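Side-chain contacts in FOKI restriction endonuclease (Planomicrobium okeanokoites, PDB 2FOK), which probably binds a specific DNA sequence and cuts the double strand a short distance away, as a metal-dependent type IIS restriction endonuclease: residues S157-A162 against G231-K236; H406-L411 against M433-Y438; Y122-D127 against Q373-N378. All blocks are in the same frame, centred on the assembly; numbering follows the deposited sequence.

Contact 1 (S157-A162 against G231-K236)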
loop_
_atom_site.group_PDB
_atom_site.type_symbol
_atom_site.label_atom_id
_atom_site.label_comp_id
_atom_site.label_asym_id
_atom_site.label_seq_id
_atom_site.Cartn_x
_atom_site.Cartn_y
_atom_site.Cartn_z
ATOM N N SER A 157 -14.026 -7.383 14.485
ATOM C CA SER A 157 -13.033 -7.775 15.489
ATOM C C SER A 157 -12.257 -9.024 15.060
ATOM O O SER A 157 -11.194 -9.326 15.600
ATOM C CB SER A 157 -13.716 -8.008 16.836
ATOM O OG SER A 157 -14.275 -6.794 17.335
ATOM N N SER A 158 -12.810 -9.749 14.094
ATOM C CA SER A 158 -12.186 -10.957 13.552
ATOM C C SER A 158 -11.353 -10.569 12.326
ATOM O O SER A 158 -10.802 -11.434 11.636
ATOM C CB SER A 158 -13.260 -11.942 13.117
ATOM O OG SER A 158 -13.874 -11.488 11.915
ATOM N N TYR A 159 -11.284 -9.264 12.067
ATOM C CA TYR A 159 -10.557 -8.682 10.935
ATOM C C TYR A 159 -9.246 -8.064 11.462
ATOM O O TYR A 159 -9.254 -6.996 12.068
ATOM C CB TYR A 159 -11.461 -7.623 10.282
ATOM C CG TYR A 159 -10.901 -7.011 9.020
ATOM C CD1 TYR A 159 -10.511 -7.811 7.951
ATOM C CD2 TYR A 159 -10.688 -5.635 8.927
ATOM C CE1 TYR A 159 -9.916 -7.266 6.838
ATOM C CE2 TYR A 159 -10.090 -5.083 7.808
ATOM C CZ TYR A 159 -9.704 -5.907 6.770
ATOM O OH TYR A 159 -9.088 -5.370 5.664
ATOM N N PRO A 160 -8.101 -8.721 11.219
ATOM C CA PRO A 160 -6.816 -8.206 11.708
ATOM C C PRO A 160 -6.492 -6.730 11.474
ATOM O O PRO A 160 -6.200 -6.012 12.429
ATOM C CB PRO A 160 -5.777 -9.156 11.095
ATOM C CG PRO A 160 -6.527 -10.401 10.796
ATOM C CD PRO A 160 -7.939 -9.978 10.463
ATOM N N PRO A 161 -6.510 -6.260 10.213
ATOM C CA PRO A 161 -6.208 -4.847 9.960
ATOM C C PRO A 161 -6.921 -3.857 10.872
ATOM O O PRO A 161 -6.332 -2.852 11.274
ATOM C CB PRO A 161 -6.576 -4.667 8.495
ATOM C CG PRO A 161 -6.250 -6.006 7.902
ATOM C CD PRO A 161 -6.740 -6.988 8.952
ATOM N N ALA A 162 -8.184 -4.135 11.186
ATOM C CA ALA A 162 -8.967 -3.273 12.072
ATOM C C ALA A 162 -8.334 -3.353 13.451
ATOM O O ALA A 162 -8.150 -2.345 14.122
ATOM C CB ALA A 162 -10.413 -3.745 12.132
ATOM N N GLY A 231 -10.350 2.749 8.922
ATOM C CA GLY A 231 -10.600 3.739 9.956
ATOM C C GLY A 231 -12.007 4.306 9.880
ATOM O O GLY A 231 -12.610 4.630 10.904
ATOM N N GLY A 232 -12.525 4.439 8.664
ATOM C CA GLY A 232 -13.877 4.943 8.482
ATOM C C GLY A 232 -14.919 3.932 8.936
ATOM O O GLY A 232 -15.986 4.300 9.433
ATOM N N TRP A 233 -14.615 2.647 8.768
ATOM C CA TRP A 233 -15.527 1.589 9.197
ATOM C C TRP A 233 -15.667 1.656 10.716
ATOM O O TRP A 233 -16.780 1.649 11.248
ATOM C CB TRP A 233 -14.983 0.211 8.790
ATOM C CG TRP A 233 -15.042 -0.062 7.307
ATOM C CD1 TRP A 233 -15.740 0.651 6.354
ATOM C CD2 TRP A 233 -14.361 -1.109 6.599
ATOM N NE1 TRP A 233 -15.530 0.108 5.100
ATOM C CE2 TRP A 233 -14.691 -0.971 5.222
ATOM C CE3 TRP A 233 -13.506 -2.150 6.990
ATOM C CZ2 TRP A 233 -14.190 -1.836 4.244
ATOM C CZ3 TRP A 233 -13.010 -3.006 6.024
ATOM C CH2 TRP A 233 -13.353 -2.845 4.661
ATOM N N LEU A 234 -14.528 1.745 11.403
ATOM C CA LEU A 234 -14.481 1.812 12.867
ATOM C C LEU A 234 -15.117 3.077 13.434
ATOM O O LEU A 234 -15.587 3.086 14.565
ATOM C CB LEU A 234 -13.037 1.751 13.349
ATOM C CG LEU A 234 -12.209 0.523 13.001
ATOM C CD1 LEU A 234 -10.749 0.813 13.283
ATOM C CD2 LEU A 234 -12.690 -0.667 13.823
ATOM N N ASP A 235 -15.108 4.149 12.652
ATOM C CA ASP A 235 -15.684 5.409 13.090
ATOM C C ASP A 235 -17.197 5.242 13.173
ATOM O O ASP A 235 -17.809 5.510 14.209
ATOM C CB ASP A 235 -15.311 6.516 12.100
ATOM C CG ASP A 235 -15.933 7.857 12.449
ATOM O OD1 ASP A 235 -15.371 8.589 13.301
ATOM O OD2 ASP A 235 -16.988 8.182 11.858
ATOM N N LYS A 236 -17.790 4.773 12.080
ATOM C CA LYS A 236 -19.223 4.566 12.009
ATOM C C LYS A 236 -19.747 3.567 13.040
ATOM O O LYS A 236 -20.943 3.549 13.333
ATOM C CB LYS A 236 -19.612 4.120 10.599
ATOM C CG LYS A 236 -19.442 5.227 9.568
ATOM C CD LYS A 236 -20.392 5.089 8.391
ATOM C CE LYS A 236 -19.650 4.589 7.145
ATOM N NZ LYS A 236 -18.376 5.324 6.888
#

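Contact 2 (H406-L411 against M433-Y438)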
loop_
_atom_site.group_PDB
_atom_site.type_symbol
_atom_site.label_atom_id
_atom_site.label_comp_id
_atom_site.label_asym_id
_atom_site.label_seq_id
_atom_site.Cartn_x
_atom_site.Cartn_y
_atom_site.Cartn_z
ATOM N N HIS A 406 15.329 -2.190 5.367
ATOM C CA HIS A 406 14.840 -3.132 4.358
ATOM C C HIS A 406 13.709 -2.638 3.463
ATOM O O HIS A 406 13.619 -3.014 2.294
ATOM C CB HIS A 406 14.431 -4.440 5.041
ATOM C CG HIS A 406 15.593 -5.320 5.388
ATOM N ND1 HIS A 406 15.463 -6.456 6.158
ATOM C CD2 HIS A 406 16.905 -5.233 5.065
ATOM C CE1 HIS A 406 16.646 -7.031 6.293
ATOM N NE2 HIS A 406 17.539 -6.309 5.639
ATOM N N GLU A 407 12.851 -1.797 4.015
ATOM C CA GLU A 407 11.736 -1.235 3.268
ATOM C C GLU A 407 12.175 -0.570 1.956
ATOM O O GLU A 407 11.435 -0.581 0.972
ATOM C CB GLU A 407 11.022 -0.205 4.141
ATOM C CG GLU A 407 11.893 0.992 4.503
ATOM C CD GLU A 407 11.078 2.201 4.919
ATOM O OE1 GLU A 407 10.422 2.807 4.045
ATOM O OE2 GLU A 407 11.091 2.537 6.126
ATOM N N TYR A 408 13.373 0.010 1.946
ATOM C CA TYR A 408 13.883 0.683 0.752
ATOM C C TYR A 408 14.228 -0.281 -0.374
ATOM O O TYR A 408 14.222 0.095 -1.552
ATOM C CB TYR A 408 15.109 1.530 1.096
ATOM C CG TYR A 408 14.767 2.714 1.959
ATOM C CD1 TYR A 408 13.895 3.699 1.499
ATOM C CD2 TYR A 408 15.271 2.826 3.256
ATOM C CE1 TYR A 408 13.533 4.767 2.311
ATOM C CE2 TYR A 408 14.918 3.877 4.072
ATOM C CZ TYR A 408 14.049 4.850 3.593
ATOM O OH TYR A 408 13.720 5.923 4.380
ATOM N N ILE A 409 14.525 -1.524 -0.026
ATOM C CA ILE A 409 14.862 -2.482 -1.062
ATOM C C ILE A 409 13.632 -2.739 -1.933
ATOM O O ILE A 409 13.748 -3.257 -3.035
ATOM C CB ILE A 409 15.396 -3.814 -0.466
ATOM C CG1 ILE A 409 14.249 -4.786 -0.234
ATOM C CG2 ILE A 409 16.163 -3.554 0.818
ATOM C CD1 ILE A 409 14.067 -5.759 -1.375
ATOM N N GLU A 410 12.461 -2.352 -1.434
ATOM C CA GLU A 410 11.212 -2.542 -2.169
ATOM C C GLU A 410 11.084 -1.599 -3.367
ATOM O O GLU A 410 10.229 -1.791 -4.223
ATOM C CB GLU A 410 10.012 -2.345 -1.236
ATOM C CG GLU A 410 9.831 -3.451 -0.197
ATOM C CD GLU A 410 9.652 -4.847 -0.798
ATOM O OE1 GLU A 410 9.201 -4.977 -1.961
ATOM O OE2 GLU A 410 9.963 -5.827 -0.094
ATOM N N LEU A 411 11.940 -0.581 -3.416
ATOM C CA LEU A 411 11.950 0.398 -4.498
ATOM C C LEU A 411 12.412 -0.226 -5.813
ATOM O O LEU A 411 12.157 0.313 -6.879
ATOM C CB LEU A 411 12.888 1.550 -4.147
ATOM C CG LEU A 411 12.667 2.347 -2.870
ATOM C CD1 LEU A 411 13.380 3.680 -3.004
ATOM C CD2 LEU A 411 11.176 2.563 -2.636
ATOM N N MET A 433 18.164 12.106 2.026
ATOM C CA MET A 433 18.270 12.896 3.252
ATOM C C MET A 433 18.466 12.101 4.535
ATOM O O MET A 433 19.236 12.495 5.403
ATOM C CB MET A 433 17.023 13.772 3.420
ATOM C CG MET A 433 17.186 15.173 2.868
ATOM S SD MET A 433 15.759 15.710 1.924
ATOM C CE MET A 433 14.519 15.774 3.209
ATOM N N LYS A 434 17.763 10.984 4.654
ATOM C CA LYS A 434 17.841 10.178 5.859
ATOM C C LYS A 434 19.038 9.251 5.933
ATOM O O LYS A 434 19.585 9.040 7.018
ATOM C CB LYS A 434 16.554 9.354 6.017
ATOM C CG LYS A 434 15.402 10.129 6.630
ATOM C CD LYS A 434 14.374 9.196 7.252
ATOM C CE LYS A 434 13.093 9.940 7.606
ATOM N NZ LYS A 434 12.045 9.019 8.146
ATOM N N VAL A 435 19.453 8.707 4.792
ATOM C CA VAL A 435 20.561 7.761 4.777
ATOM C C VAL A 435 21.886 8.295 4.271
ATOM O O VAL A 435 22.931 8.028 4.871
ATOM C CB VAL A 435 20.192 6.493 3.966
ATOM C CG1 VAL A 435 21.340 5.476 4.018
ATOM C CG2 VAL A 435 18.922 5.878 4.530
ATOM N N TYR A 436 21.849 9.037 3.167
ATOM C CA TYR A 436 23.063 9.608 2.589
ATOM C C TYR A 436 23.526 10.776 3.443
ATOM O O TYR A 436 24.712 10.960 3.649
ATOM C CB TYR A 436 22.801 10.088 1.163
ATOM C CG TYR A 436 23.017 9.036 0.100
ATOM C CD1 TYR A 436 22.047 8.072 -0.159
ATOM C CD2 TYR A 436 24.174 9.037 -0.682
ATOM C CE1 TYR A 436 22.224 7.128 -1.181
ATOM C CE2 TYR A 436 24.362 8.112 -1.695
ATOM C CZ TYR A 436 23.381 7.157 -1.942
ATOM O OH TYR A 436 23.564 6.232 -2.948
ATOM N N GLY A 437 22.578 11.561 3.942
ATOM C CA GLY A 437 22.927 12.686 4.791
ATOM C C GLY A 437 22.740 14.047 4.162
ATOM O O GLY A 437 23.141 15.059 4.732
ATOM N N TYR A 438 22.122 14.080 2.989
ATOM C CA TYR A 438 21.911 15.330 2.278
ATOM C C TYR A 438 20.867 16.192 2.948
ATOM O O TYR A 438 20.064 15.719 3.753
ATOM C CB TYR A 438 21.454 15.056 0.840
ATOM C CG TYR A 438 22.544 14.562 -0.094
ATOM C CD1 TYR A 438 23.455 15.451 -0.665
ATOM C CD2 TYR A 438 22.650 13.207 -0.414
ATOM C CE1 TYR A 438 24.444 15.000 -1.537
ATOM C CE2 TYR A 438 23.638 12.745 -1.286
ATOM C CZ TYR A 438 24.525 13.649 -1.841
ATOM O OH TYR A 438 25.492 13.202 -2.705
#

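Contact 3 (Y122-D127 against Q373-N378)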
loop_
_atom_site.group_PDB
_atom_site.type_symbol
_atom_site.label_atom_id
_atom_site.label_comp_id
_atom_site.label_asym_id
_atom_site.label_seq_id
_atom_site.Cartn_x
_atom_site.Cartn_y
_atom_site.Cartn_z
ATOM N N TYR A 122 -15.180 -18.117 1.074
ATOM C CA TYR A 122 -14.689 -18.486 -0.257
ATOM C C TYR A 122 -14.216 -19.934 -0.284
ATOM O O TYR A 122 -13.444 -20.358 0.575
ATOM C CB TYR A 122 -13.518 -17.569 -0.649
ATOM C CG TYR A 122 -12.880 -17.874 -1.995
ATOM C CD1 TYR A 122 -13.611 -17.739 -3.172
ATOM C CD2 TYR A 122 -11.548 -18.295 -2.092
ATOM C CE1 TYR A 122 -13.043 -18.007 -4.418
ATOM C CE2 TYR A 122 -10.959 -18.573 -3.342
ATOM C CZ TYR A 122 -11.719 -18.421 -4.501
ATOM O OH TYR A 122 -11.174 -18.653 -5.753
ATOM N N ILE A 123 -14.670 -20.684 -1.283
ATOM C CA ILE A 123 -14.286 -22.080 -1.436
ATOM C C ILE A 123 -13.276 -22.191 -2.564
ATOM O O ILE A 123 -13.650 -22.225 -3.739
ATOM C CB ILE A 123 -15.501 -22.975 -1.774
ATOM C CG1 ILE A 123 -16.438 -23.042 -0.574
ATOM C CG2 ILE A 123 -15.035 -24.385 -2.136
ATOM C CD1 ILE A 123 -17.612 -22.109 -0.674
ATOM N N ASN A 124 -12.000 -22.248 -2.200
ATOM C CA ASN A 124 -10.918 -22.355 -3.178
ATOM C C ASN A 124 -11.161 -23.530 -4.113
ATOM O O ASN A 124 -11.808 -24.496 -3.729
ATOM C CB ASN A 124 -9.578 -22.562 -2.463
ATOM C CG ASN A 124 -8.901 -21.261 -2.100
ATOM O OD1 ASN A 124 -8.113 -20.724 -2.874
ATOM N ND2 ASN A 124 -9.201 -20.746 -0.915
ATOM N N LYS A 125 -10.652 -23.444 -5.338
ATOM C CA LYS A 125 -10.795 -24.541 -6.302
ATOM C C LYS A 125 -12.154 -24.592 -6.973
ATOM O O LYS A 125 -12.301 -25.141 -8.064
ATOM C CB LYS A 125 -10.504 -25.889 -5.618
ATOM N N SER A 126 -13.147 -24.030 -6.303
ATOM C CA SER A 126 -14.506 -23.980 -6.819
ATOM C C SER A 126 -14.761 -22.528 -7.233
ATOM O O SER A 126 -15.747 -22.221 -7.918
ATOM C CB SER A 126 -15.485 -24.407 -5.724
ATOM O OG SER A 126 -16.801 -24.504 -6.224
ATOM N N ASP A 127 -13.853 -21.647 -6.803
ATOM C CA ASP A 127 -13.927 -20.218 -7.105
ATOM C C ASP A 127 -15.317 -19.711 -6.762
ATOM O O ASP A 127 -15.877 -18.883 -7.482
ATOM C CB ASP A 127 -13.647 -19.991 -8.596
ATOM C CG ASP A 127 -13.089 -18.614 -8.888
ATOM O OD1 ASP A 127 -12.529 -17.978 -7.966
ATOM O OD2 ASP A 127 -13.213 -18.171 -10.054
ATOM N N GLN A 373 -8.346 -21.816 10.980
ATOM C CA GLN A 373 -7.755 -22.618 9.914
ATOM C C GLN A 373 -8.007 -22.075 8.511
ATOM O O GLN A 373 -9.150 -21.998 8.062
ATOM C CB GLN A 373 -8.281 -24.059 9.995
ATOM C CG GLN A 373 -9.771 -24.196 9.712
ATOM C CD GLN A 373 -10.219 -25.642 9.557
ATOM O OE1 GLN A 373 -11.268 -25.914 8.974
ATOM N NE2 GLN A 373 -9.428 -26.573 10.081
ATOM N N PHE A 374 -6.932 -21.701 7.826
ATOM C CA PHE A 374 -7.022 -21.195 6.460
ATOM C C PHE A 374 -6.312 -22.185 5.545
ATOM O O PHE A 374 -5.385 -22.870 5.965
ATOM C CB PHE A 374 -6.349 -19.828 6.344
ATOM C CG PHE A 374 -4.917 -19.814 6.792
ATOM C CD1 PHE A 374 -4.597 -19.810 8.147
ATOM C CD2 PHE A 374 -3.887 -19.782 5.859
ATOM C CE1 PHE A 374 -3.267 -19.773 8.567
ATOM C CE2 PHE A 374 -2.558 -19.745 6.268
ATOM C CZ PHE A 374 -2.245 -19.741 7.627
ATOM N N VAL A 375 -6.736 -22.262 4.293
ATOM C CA VAL A 375 -6.114 -23.196 3.370
ATOM C C VAL A 375 -5.089 -22.578 2.429
ATOM O O VAL A 375 -5.302 -21.495 1.882
ATOM C CB VAL A 375 -7.178 -23.914 2.514
ATOM C CG1 VAL A 375 -7.709 -22.981 1.436
ATOM C CG2 VAL A 375 -6.580 -25.160 1.895
ATOM N N ILE A 376 -3.960 -23.261 2.269
ATOM C CA ILE A 376 -2.924 -22.826 1.340
ATOM C C ILE A 376 -3.307 -23.648 0.118
ATOM O O ILE A 376 -3.152 -24.869 0.118
ATOM C CB ILE A 376 -1.499 -23.250 1.779
ATOM C CG1 ILE A 376 -1.090 -22.527 3.061
ATOM C CG2 ILE A 376 -0.506 -22.903 0.692
ATOM C CD1 ILE A 376 0.364 -22.758 3.452
ATOM N N PRO A 377 -3.818 -22.996 -0.935
ATOM C CA PRO A 377 -4.233 -23.682 -2.166
ATOM C C PRO A 377 -3.088 -24.265 -2.994
ATOM O O PRO A 377 -1.980 -23.737 -2.998
ATOM C CB PRO A 377 -4.997 -22.604 -2.927
ATOM C CG PRO A 377 -4.352 -21.328 -2.478
ATOM C CD PRO A 377 -4.020 -21.540 -1.021
ATOM N N ASN A 378 -3.371 -25.348 -3.712
ATOM C CA ASN A 378 -2.362 -25.994 -4.538
ATOM C C ASN A 378 -1.115 -26.250 -3.704
ATOM O O ASN A 378 -0.074 -25.637 -3.926
ATOM C CB ASN A 378 -1.996 -25.118 -5.746
ATOM C CG ASN A 378 -3.180 -24.344 -6.291
ATOM O OD1 ASN A 378 -4.326 -24.616 -5.944
ATOM N ND2 ASN A 378 -2.908 -23.373 -7.152
#

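Contact 1 (S157-A162 against G231-K236)
Y159 and A162 touch W233 and L234 across a small, largely apolar junction without polar bonds between the segments. Taken in order, S157 and S158 close the preceding helical turn, each hydroxyl bonding back to a backbone carbonyl, S157 to I153 and S158 to A155. Y159 follows at the N-cap of the next helix. Its bond from CA to CB points toward helix 222-236, and CG lying anti to the backbone N (chi1 -175°) carries CE2 to the indole edge, 4.0 Å from W233 CZ3 and near the indole plane; the two side chains cross at about a right angle. A tyrosine suits this place because the ring offers CE2 to the indole and a face to P161, while the hydroxyl bonds to the carbonyl of G9. P160 and P161 start the helix, where a proline costs little, since first-turn N-H groups have no carbonyl one turn earlier within the helix to bond. P161 CD stands 3.7 Å above the plane of the Y159 ring, over its centre. A162 comes last: its CB lies 4.2 Å from L234 CD2, and L234 CD1 lies by A162 O. The forked leucine fits beside this small residue and also touches I165 and L166, while the broad indole of W233 stacks with W113. Helix 160-169 thus starts against helix 222-236 in recognition subdomain 2, with I156 of helix 146-157 touching A162, W233 and L234.

Contact 2 (H406-L411 against M433-Y438)
The ring of Y408 meets V435 through its CE2 corner, near the end of helix 421-436. This close part is apolar but light: Y408 CE2 lies 4.5 Å from V435 CG2, the methyl approaching the ring obliquely. Setting CG anti to the carbonyl carbon, chi1 -68°, Y408 directs its ring to the helix, and E407 CG lies 4.0 Å above one face, offset toward the rim. F431 adds an edge-to-face ring contact. A tyrosine fits because its ring lends an apolar side to V435 while its hydroxyl is hydrogen-bonded to E430. The outer side is looser. K434 lays its aliphatic chain by the hydroxyl, with CD 4.4 Å from Y408 OH, and the exposed lysine's ammonium makes a long, weak ion pair with E430, the same carboxylate that holds the tyrosine. E407 OE2 and K434 NZ stand 6.9 Å apart, too far for a salt bridge, though the opposite charges may attract weakly. Through Y408 the irregular turn ahead of helix 411-414 rests on helix 421-436, and helix 548-560 borders both sides, L552 touching Y408 and K559 touching V435.

Contact 3 (Y122-D127 against Q373-N378)
N124 and P377 bring the two backbones to their closest approach, their CA atoms 6.9 Å apart. Residues 122-127 leave strand 120-123 through a type II beta turn, in which S126 N bonds to I123 O at 3.2 Å and K125 takes a positive phi of 79°. Residues 373-378 run mostly extended without forming a regular strand; V375 and P377 point toward the turn, whereas I376 points away and packs on helix 303-319. The end of N124 rests against both V375 and P377, carried there by a CG anti to the carbonyl carbon (chi1 -88°). This CG is 4.1 Å from V375 CG1, the two side chains sliding past each other in opposite directions, and 4.2 Å from P377 CB. Asparagine, short and polar, suits a partly exposed turn. The turn joins strands 120-123 and 128-131 into a beta hairpin, consistent with the wing of a winged-helix variant of the helix-turn-helix clan to which recognition subdomain 1 is assigned. An alanine in place of N124 is likely to open a gap between the hairpin turn and residues 375-377, leaving V375 CG1 and P377 CB without the group they pack on. Proline suits its position because its ring stiffens the extended backbone and offers carbon to the neighbour. Across the hairpin, the hydroxyl of Y122 donates to D127 at 2.7 Å from OH to OD1, meeting the anti side of the carboxylate 20° out of its plane. The second oxygen of D127 forms a salt bridge with R6.

In the fold
Contacts 1 and 3 both involve recognition subdomains, and along the chain contact 1 is nested inside the long loop that contact 3 closes; their centres are 24 Å apart and their nearest atoms about 10 Å. Contact 2 comes later in sequence, in the cleavage domain of the PD-(D/E)XK clan, where metal-dependent DNA hydrolysis is expected to take place. It lies on the opposite side of the chain's centre from both others, its centre 31 Å from that of contact 1 and 38 Å from that of contact 3. Segment 373-378 belongs to the loop leading from strand 364-367 to helix 389-398, so contact 3 brings this approach to the cleavage domain alongside recognition subdomain 1.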